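Local coordinates for aminoglycoside N(3)-acetyltransferase III (Serratia marcescens, PDB 7LAO), which acetylates the N3 amine of 2-deoxystreptamine antibiotics such as gentamicin, kanamycin, tobramycin, neomycin and apramycin with acetyl-CoA, giving resistance to them, at residues L16-G21 / S248-A253; S8-L13 / V44-A49; L23-A28 / S146-F151. All blocks are in the same frame, centred on the assembly; numbering follows the deposited sequence.

Contact 1 (L16-G21 / S248-A253)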
loop_
_atom_site.group_PDB
_atom_site.type_symbol
_atom_site.label_atom_id
_atom_site.label_comp_id
_atom_site.label_asym_id
_atom_site.label_seq_id
_atom_site.Cartn_x
_atom_site.Cartn_y
_atom_site.Cartn_z
ATOM N N LEU A 16 13.702 8.425 13.340
ATOM C CA LEU A 16 12.544 7.558 13.546
ATOM C C LEU A 16 12.917 6.092 13.446
ATOM O O LEU A 16 12.122 5.202 13.811
ATOM C CB LEU A 16 11.452 7.922 12.538
ATOM C CG LEU A 16 10.084 7.285 12.624
ATOM C CD1 LEU A 16 9.318 7.703 13.927
ATOM C CD2 LEU A 16 9.317 7.612 11.369
ATOM N N GLY A 17 14.121 5.817 12.970
ATOM C CA GLY A 17 14.610 4.456 12.885
ATOM C C GLY A 17 14.893 3.966 11.482
ATOM O O GLY A 17 15.346 2.823 11.344
ATOM N N VAL A 18 14.663 4.756 10.430
ATOM C CA VAL A 18 14.993 4.301 9.079
ATOM C C VAL A 18 16.509 4.205 8.944
ATOM O O VAL A 18 17.245 5.079 9.422
ATOM C CB VAL A 18 14.409 5.262 8.022
ATOM C CG1 VAL A 18 14.779 4.796 6.543
ATOM C CG2 VAL A 18 12.871 5.414 8.200
ATOM N N ARG A 19 16.989 3.141 8.291
ATOM C CA ARG A 19 18.421 2.880 8.186
ATOM C C ARG A 19 18.788 2.509 6.757
ATOM O O ARG A 19 17.946 1.990 6.013
ATOM C CB ARG A 19 18.856 1.740 9.126
ATOM C CG ARG A 19 18.849 2.082 10.604
ATOM C CD ARG A 19 19.819 3.240 10.867
ATOM N NE ARG A 19 19.832 3.639 12.260
ATOM C CZ ARG A 19 19.035 4.568 12.806
ATOM N NH1 ARG A 19 18.114 5.213 12.082
ATOM N NH2 ARG A 19 19.149 4.837 14.108
ATOM N N PRO A 20 20.034 2.795 6.341
ATOM C CA PRO A 20 20.516 2.313 5.040
ATOM C C PRO A 20 20.323 0.807 4.840
ATOM O O PRO A 20 20.622 -0.018 5.714
ATOM C CB PRO A 20 22.003 2.700 5.050
ATOM C CG PRO A 20 22.064 3.898 5.899
ATOM C CD PRO A 20 21.016 3.675 6.996
ATOM N N GLY A 21 19.807 0.454 3.664
ATOM C CA GLY A 21 19.500 -0.928 3.342
ATOM C C GLY A 21 18.063 -1.320 3.583
ATOM O O GLY A 21 17.645 -2.408 3.153
ATOM N N SER A 248 4.399 10.594 12.946
ATOM C CA SER A 248 4.775 9.514 12.048
ATOM C C SER A 248 5.028 8.234 12.832
ATOM O O SER A 248 5.323 8.276 14.033
ATOM C CB SER A 248 5.992 9.895 11.187
ATOM O OG SER A 248 5.645 10.919 10.250
ATOM N N TYR A 249 4.871 7.098 12.139
ATOM C CA TYR A 249 5.050 5.766 12.728
ATOM C C TYR A 249 5.972 4.942 11.850
ATOM O O TYR A 249 5.926 5.035 10.609
ATOM C CB TYR A 249 3.751 4.977 12.831
ATOM C CG TYR A 249 2.703 5.559 13.737
ATOM C CD1 TYR A 249 1.946 6.666 13.345
ATOM C CD2 TYR A 249 2.447 4.971 14.991
ATOM C CE1 TYR A 249 0.962 7.190 14.184
ATOM C CE2 TYR A 249 1.471 5.489 15.818
ATOM C CZ TYR A 249 0.730 6.583 15.426
ATOM O OH TYR A 249 -0.226 7.098 16.255
ATOM N N LEU A 250 6.786 4.103 12.489
ATOM C CA LEU A 250 7.557 3.108 11.758
ATOM C C LEU A 250 7.323 1.740 12.437
ATOM O O LEU A 250 7.589 1.577 13.642
ATOM C CB LEU A 250 9.053 3.473 11.679
ATOM C CG LEU A 250 9.957 2.506 10.862
ATOM C CD1 LEU A 250 9.643 2.455 9.369
ATOM C CD2 LEU A 250 11.454 2.811 11.110
ATOM N N PHE A 251 6.755 0.810 11.677
ATOM C CA PHE A 251 6.400 -0.557 12.100
ATOM C C PHE A 251 7.236 -1.604 11.375
ATOM O O PHE A 251 7.438 -1.528 10.152
ATOM C CB PHE A 251 4.937 -0.860 11.769
ATOM C CG PHE A 251 3.957 0.057 12.370
ATOM C CD1 PHE A 251 3.669 -0.034 13.715
ATOM C CD2 PHE A 251 3.258 0.988 11.591
ATOM C CE1 PHE A 251 2.719 0.791 14.329
ATOM C CE2 PHE A 251 2.293 1.843 12.203
ATOM C CZ PHE A 251 2.026 1.733 13.542
ATOM N N GLU A 252 7.642 -2.653 12.105
ATOM C CA GLU A 252 8.280 -3.820 11.499
ATOM C C GLU A 252 7.205 -4.696 10.881
ATOM O O GLU A 252 6.286 -5.150 11.597
ATOM C CB GLU A 252 9.061 -4.603 12.551
ATOM C CG GLU A 252 9.969 -5.622 12.002
ATOM C CD GLU A 252 10.003 -6.897 12.836
ATOM O OE1 GLU A 252 9.621 -7.972 12.312
ATOM O OE2 GLU A 252 10.406 -6.812 14.021
ATOM N N ALA A 253 7.312 -4.978 9.566
ATOM C CA ALA A 253 6.162 -5.577 8.887
ATOM C C ALA A 253 5.922 -7.030 9.324
ATOM O O ALA A 253 4.776 -7.436 9.482
ATOM C CB ALA A 253 6.303 -5.570 7.348
#
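Leu16 and Leu250 carry this contact, in which the loop leaving helix 6-16 meets strand 246-252 through methyls and stems packed on side chains and backbone, with no hydrogen bond between the segments. Their side chains cross obliquely, the branch point of one against the stem of the other: Leu16 CG lies 4.1 Å from Leu250 CB. Both extend from the main chain in the same way, with CG anti to the backbone N (chi1 -173° in Leu16, -177° in Leu250). In Leu16 this carries the two methyls past Leu250 toward the start of the strand segment, where CD2 rests 4.0 Å from Ser248 CB and CD1 meets the Ser248 carbonyl oxygen. Leu250 CD2 is directed at the Gly17 turn. That methyl sits 3.6 Å from Gly17 C and 3.7 Å from Leu16 O, and Val18 CG2 reaches it at 4.2 Å, the two side chains crossing at about a right angle.

Backbone shape accounts for the close fit. Gly17 ends the helix in a Schellman motif; its phi of 117° is a conformation that glycine adopts readily, and Leu250 CD2 lies close against its bare backbone. The Leu16 carbonyl oxygen is buried here without a polar partner in the model, facing the methyl instead.

Polar bonds serve the segments separately. Arg19 NH1 donates to Val18 O over 2.8 Å, from above the carbonyl plane but within the plane of its own guanidinium, and also bonds His14 O; Ser248 OG pairs with Ala246 O.

Around the pair, Leu16 also touches Leu159 of strand 157-161 and Val243 of strand 239-243, while Val18 packs on Ala50 and Val51 of helix 40-51. The end of helix 6-16 is thereby seated on the mixed sheet beside helix 40-51.

Contact 2 (S8-L13 / V44-A49)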
loop_
_atom_site.group_PDB
_atom_site.type_symbol
_atom_site.label_atom_id
_atom_site.label_comp_id
_atom_site.label_asym_id
_atom_site.label_seq_id
_atom_site.Cartn_x
_atom_site.Cartn_y
_atom_site.Cartn_z
ATOM N N SER A 8 16.869 17.860 6.271
ATOM C CA SER A 8 16.179 17.842 7.562
ATOM C C SER A 8 15.179 16.700 7.619
ATOM O O SER A 8 15.052 16.028 8.651
ATOM C CB SER A 8 15.493 19.185 7.822
ATOM O OG SER A 8 14.276 19.344 7.113
ATOM N N ILE A 9 14.497 16.430 6.503
ATOM C CA ILE A 9 13.606 15.271 6.439
ATOM C C ILE A 9 14.388 13.966 6.541
ATOM O O ILE A 9 13.939 13.019 7.202
ATOM C CB ILE A 9 12.740 15.299 5.166
ATOM C CG1 ILE A 9 11.912 16.619 5.051
ATOM C CG2 ILE A 9 11.864 13.978 5.104
ATOM C CD1 ILE A 9 11.033 16.934 6.277
ATOM N N THR A 10 15.574 13.898 5.922
ATOM C CA THR A 10 16.401 12.704 6.072
ATOM C C THR A 10 16.791 12.487 7.526
ATOM O O THR A 10 16.785 11.351 8.006
ATOM C CB THR A 10 17.663 12.784 5.198
ATOM O OG1 THR A 10 17.302 13.012 3.832
ATOM C CG2 THR A 10 18.414 11.466 5.255
ATOM N N ALA A 11 17.156 13.570 8.235
ATOM C CA ALA A 11 17.476 13.473 9.655
ATOM C C ALA A 11 16.286 12.978 10.468
ATOM O O ALA A 11 16.444 12.079 11.302
ATOM C CB ALA A 11 17.958 14.814 10.187
ATOM N N ASP A 12 15.078 13.498 10.199
ATOM C CA ASP A 12 13.895 13.009 10.927
ATOM C C ASP A 12 13.653 11.506 10.682
ATOM O O ASP A 12 13.320 10.755 11.608
ATOM C CB ASP A 12 12.645 13.806 10.523
ATOM C CG ASP A 12 12.742 15.323 10.859
ATOM O OD1 ASP A 12 13.571 15.690 11.728
ATOM O OD2 ASP A 12 11.959 16.112 10.268
ATOM N N LEU A 13 13.774 11.056 9.426
ATOM C CA LEU A 13 13.637 9.643 9.102
ATOM C C LEU A 13 14.632 8.793 9.881
ATOM O O LEU A 13 14.281 7.740 10.441
ATOM C CB LEU A 13 13.856 9.472 7.592
ATOM C CG LEU A 13 12.716 10.086 6.784
ATOM C CD1 LEU A 13 13.129 10.067 5.249
ATOM C CD2 LEU A 13 11.383 9.350 7.030
ATOM N N VAL A 44 10.736 12.238 -1.711
ATOM C CA VAL A 44 11.307 10.992 -2.266
ATOM C C VAL A 44 12.837 10.985 -2.132
ATOM O O VAL A 44 13.442 9.997 -1.664
ATOM C CB VAL A 44 10.850 10.802 -3.726
ATOM C CG1 VAL A 44 11.597 9.586 -4.417
ATOM C CG2 VAL A 44 9.312 10.585 -3.774
ATOM N N SER A 45 13.473 12.108 -2.473
ATOM C CA SER A 45 14.916 12.282 -2.318
ATOM C C SER A 45 15.362 12.043 -0.882
ATOM O O SER A 45 16.389 11.418 -0.645
ATOM C CB SER A 45 15.298 13.698 -2.745
ATOM O OG SER A 45 14.821 13.907 -4.057
ATOM N N ALA A 46 14.623 12.565 0.087
ATOM C CA ALA A 46 15.007 12.340 1.479
ATOM C C ALA A 46 14.890 10.872 1.853
ATOM O O ALA A 46 15.725 10.339 2.608
ATOM C CB ALA A 46 14.109 13.157 2.408
ATOM N N LEU A 47 13.793 10.244 1.455
ATOM C CA LEU A 47 13.649 8.813 1.740
ATOM C C LEU A 47 14.785 8.009 1.103
ATOM O O LEU A 47 15.282 7.023 1.682
ATOM C CB LEU A 47 12.294 8.324 1.241
ATOM C CG LEU A 47 11.082 8.761 2.052
ATOM C CD1 LEU A 47 9.826 8.739 1.154
ATOM C CD2 LEU A 47 10.898 7.809 3.276
ATOM N N ARG A 48 15.169 8.363 -0.120
ATOM C CA ARG A 48 16.269 7.655 -0.769
ATOM C C ARG A 48 17.571 7.904 -0.036
ATOM O O ARG A 48 18.338 6.965 0.221
ATOM C CB ARG A 48 16.420 8.080 -2.246
ATOM C CG ARG A 48 17.763 7.635 -2.826
ATOM C CD ARG A 48 17.842 6.110 -2.817
ATOM N NE ARG A 48 16.605 5.561 -3.368
ATOM C CZ ARG A 48 16.283 4.267 -3.357
ATOM N NH1 ARG A 48 17.131 3.372 -2.847
ATOM N NH2 ARG A 48 15.097 3.897 -3.820
ATOM N N ALA A 49 17.805 9.165 0.375
ATOM C CA ALA A 49 18.964 9.451 1.209
ATOM C C ALA A 49 18.931 8.582 2.465
ATOM O O ALA A 49 19.965 8.060 2.904
ATOM C CB ALA A 49 19.008 10.947 1.589
#
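Ala46 sits at the centre of this helix-helix contact, its methyl set against Ile9 and Thr10. The segment axes of helices 6-16 and 40-51 come within 8.3 Å and cross at -48°. Ala46, with just a methyl for a side chain, lets the backbones close in: its CA is 4.8 Å from Thr10 CA.

The apolar contacts begin with Ile9 CG2, 3.6 Å from Ala46 CB. This branch lies anti to the backbone N, whereas the longer arm of Ile9 turns off away from helix 40-51. One turn on, Leu13 reaches over with CD1, which meets Leu47 CD2 at 3.7 Å; the two leucines cross at about a right angle. The same Leu13 methyl also lies against the Ala46 carbonyl oxygen.

Thr10 brings a polar group into the crossing but uses it within its own helix. With chi1 at -55°, OG1 stands beside the backbone N and bonds Ile6 O one turn back. Toward the other helix this oxygen lies 3.3 Å from Ala46 O without forming a hydrogen bond there, and rests on Ala49 CB at 3.5 Å. The Thr10 methyl CG2 completes the contact with Ala49 CB at 3.7 Å, on the more exposed side of the crossing.

Beneath the two helices lies the mixed sheet, touched at Leu159 of strand 157-161 by both Leu13 and Leu47. Ile9 and Leu13 also rest on Val243 of strand 239-243, and Asp12 OD2 accepts from Gly244 N just beyond that strand. On the side of helix 40-51, Leu47 and Val44 continue the packing onto helix 102-108.

Contact 3 (L23-A28 / S146-F151); sequences LIMVHA and SPLERF
This deeply buried contact is helix-on-sheet packing: helix 147-153 is laid against the mixed sheet at its central parallel strand 23-28, with Phe151 set on Leu23 and Met25. The Phe151 ring bridges the gap between the two elements, whose segment axes stay 11.0 Å apart. It leaves the helix with CG anti to the backbone N (chi1 167°), and this extended course brings the far end of the ring, CE1 and CZ, to the strand. Both atoms lie 3.5 Å from Met25 CB, and CE1 also approaches Met25 N. Further back on the ring, CD1 meets Leu23 CG at 3.7 Å in an oblique approach, while Leu23 CD2 packs on both that ring atom and the Phe151 carbonyl oxygen.

The extended Met25 chain, with CG anti to its own N (chi1 -179°), sets its sulfur over one face of the same ring. SD stands 4.5 Å from the ring centroid and only 11° off the normal, a Met-aromatic contact of the face type. SD also meets Leu148 CD2 at 4.0 Å; those two side chains cross at about a right angle. Leu23 and Met25, two residues apart on the strand, thus present their side chains to the helix, as the alternation of a beta strand requires, while Ile24 between them points to the opposite side and packs on Leu159 of strand 157-161.

At the start of the helix Ser146 is the N-cap: its OG accepts weak bonds from Leu148 N (3.0 Å) and Glu149 N, and also pairs with Gly143 O. Arg150 turns from the sheet to the carbonyls of Thr131, Leu132 and Pro135. Phe151 also touches Met58 of the adjacent strand 56-60 and Val170 of helix 170-177.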
loop_
_atom_site.group_PDB
_atom_site.type_symbol
_atom_site.label_atom_id
_atom_site.label_comp_id
_atom_site.label_asym_id
_atom_site.label_seq_id
_atom_site.Cartn_x
_atom_site.Cartn_y
_atom_site.Cartn_z
ATOM N N LEU A 23 14.042 -1.816 3.556
ATOM C CA LEU A 23 12.906 -1.847 2.648
ATOM C C LEU A 23 11.731 -1.151 3.341
ATOM O O LEU A 23 11.257 -1.614 4.380
ATOM C CB LEU A 23 12.556 -3.301 2.304
ATOM C CG LEU A 23 11.194 -3.574 1.669
ATOM C CD1 LEU A 23 11.118 -2.949 0.274
ATOM C CD2 LEU A 23 11.048 -5.155 1.524
ATOM N N ILE A 24 11.282 -0.019 2.784
ATOM C CA ILE A 24 10.282 0.829 3.407
ATOM C C ILE A 24 9.067 0.918 2.490
ATOM O O ILE A 24 9.183 1.331 1.331
ATOM C CB ILE A 24 10.866 2.227 3.680
ATOM C CG1 ILE A 24 12.099 2.064 4.570
ATOM C CG2 ILE A 24 9.823 3.118 4.412
ATOM C CD1 ILE A 24 11.770 1.525 5.920
ATOM N N MET A 25 7.907 0.591 3.010
ATOM C CA MET A 25 6.657 0.928 2.345
ATOM C C MET A 25 6.116 2.186 3.017
ATOM O O MET A 25 5.882 2.189 4.238
ATOM C CB MET A 25 5.647 -0.207 2.452
ATOM C CG MET A 25 4.311 0.080 1.748
ATOM S SD MET A 25 3.349 -1.489 1.436
ATOM C CE MET A 25 1.860 -0.800 0.685
ATOM N N VAL A 26 5.891 3.240 2.220
ATOM C CA VAL A 26 5.505 4.553 2.756
ATOM C C VAL A 26 4.030 4.819 2.481
ATOM O O VAL A 26 3.569 4.688 1.340
ATOM C CB VAL A 26 6.362 5.673 2.129
ATOM C CG1 VAL A 26 6.134 7.060 2.824
ATOM C CG2 VAL A 26 7.836 5.299 2.074
ATOM N N HIS A 27 3.309 5.299 3.501
ATOM C CA HIS A 27 1.990 5.897 3.298
ATOM C C HIS A 27 2.092 7.315 3.830
ATOM O O HIS A 27 2.419 7.501 4.997
ATOM C CB HIS A 27 0.883 5.133 4.045
ATOM C CG HIS A 27 0.906 3.651 3.809
ATOM N ND1 HIS A 27 0.270 3.056 2.737
ATOM C CD2 HIS A 27 1.503 2.647 4.495
ATOM C CE1 HIS A 27 0.473 1.752 2.774
ATOM N NE2 HIS A 27 1.219 1.476 3.827
ATOM N N ALA A 28 1.833 8.304 2.995
ATOM C CA ALA A 28 2.059 9.678 3.460
ATOM C C ALA A 28 0.836 10.556 3.260
ATOM O O ALA A 28 0.052 10.358 2.327
ATOM C CB ALA A 28 3.241 10.353 2.751
ATOM N N SER A 146 1.105 -11.925 -3.594
ATOM C CA SER A 146 1.062 -10.507 -3.919
ATOM C C SER A 146 2.395 -9.864 -3.603
ATOM O O SER A 146 3.205 -10.420 -2.881
ATOM C CB SER A 146 -0.044 -9.830 -3.128
ATOM O OG SER A 146 0.426 -9.612 -1.817
ATOM N N PRO A 147 2.655 -8.663 -4.107
ATOM C CA PRO A 147 3.817 -7.907 -3.596
ATOM C C PRO A 147 3.872 -7.748 -2.063
ATOM O O PRO A 147 4.990 -7.632 -1.524
ATOM C CB PRO A 147 3.667 -6.547 -4.285
ATOM C CG PRO A 147 3.012 -6.875 -5.603
ATOM C CD PRO A 147 2.031 -7.998 -5.266
ATOM N N LEU A 148 2.726 -7.741 -1.355
ATOM C CA LEU A 148 2.746 -7.617 0.115
ATOM C C LEU A 148 3.405 -8.834 0.753
ATOM O O LEU A 148 4.162 -8.709 1.739
ATOM C CB LEU A 148 1.326 -7.475 0.675
ATOM C CG LEU A 148 0.622 -6.163 0.402
ATOM C CD1 LEU A 148 -0.649 -6.165 1.252
ATOM C CD2 LEU A 148 1.534 -4.949 0.739
ATOM N N GLU A 149 3.146 -10.019 0.191
ATOM C CA GLU A 149 3.754 -11.221 0.759
ATOM C C GLU A 149 5.267 -11.140 0.661
ATOM O O GLU A 149 5.979 -11.511 1.600
ATOM C CB GLU A 149 3.233 -12.507 0.063
ATOM C CG GLU A 149 4.103 -13.753 0.412
ATOM C CD GLU A 149 3.655 -15.062 -0.271
ATOM O OE1 GLU A 149 3.880 -16.135 0.322
ATOM O OE2 GLU A 149 3.137 -15.021 -1.404
ATOM N N ARG A 150 5.786 -10.618 -0.459
ATOM C CA ARG A 150 7.234 -10.551 -0.593
ATOM C C ARG A 150 7.810 -9.398 0.204
ATOM O O ARG A 150 8.951 -9.482 0.669
ATOM C CB ARG A 150 7.613 -10.483 -2.091
ATOM C CG ARG A 150 7.117 -11.809 -2.809
ATOM C CD ARG A 150 7.492 -11.898 -4.294
ATOM N NE ARG A 150 6.829 -10.833 -5.069
ATOM C CZ ARG A 150 5.598 -10.900 -5.581
ATOM N NH1 ARG A 150 4.833 -11.963 -5.432
ATOM N NH2 ARG A 150 5.135 -9.904 -6.271
ATOM N N PHE A 151 7.061 -8.312 0.333
ATOM C CA PHE A 151 7.473 -7.194 1.191
ATOM C C PHE A 151 7.668 -7.680 2.629
ATOM O O PHE A 151 8.702 -7.394 3.256
ATOM C CB PHE A 151 6.422 -6.091 1.111
ATOM C CG PHE A 151 6.557 -5.005 2.192
ATOM C CD1 PHE A 151 7.549 -4.003 2.115
ATOM C CD2 PHE A 151 5.662 -4.973 3.228
ATOM C CE1 PHE A 151 7.620 -2.993 3.136
ATOM C CE2 PHE A 151 5.713 -3.965 4.239
ATOM C CZ PHE A 151 6.689 -3.009 4.200
#

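From the N terminus, helix 6-16 meets helix 40-51 in contact 2, closing a short loop that contains strand 23-28. Residues 16-21 close a far longer loop in contact 1, reaching strand 246-252 near the C-terminal end. Contact 3 closes a loop of over a hundred residues from strand 23-28 to helix 147-153. Contact 2 crosses both others along the chain, whereas contact 3 is nested within contact 1. Contacts 1 and 2 probably share a hydrogen bond from Val18 N to Leu13 O; Leu250 packs on Ile24, Leu47 on Val26 and Ala253 on Phe151. Contacts 1 and 3 both reach the mixed sheet, tying the end of helix 6-16 and helix 147-153 to it.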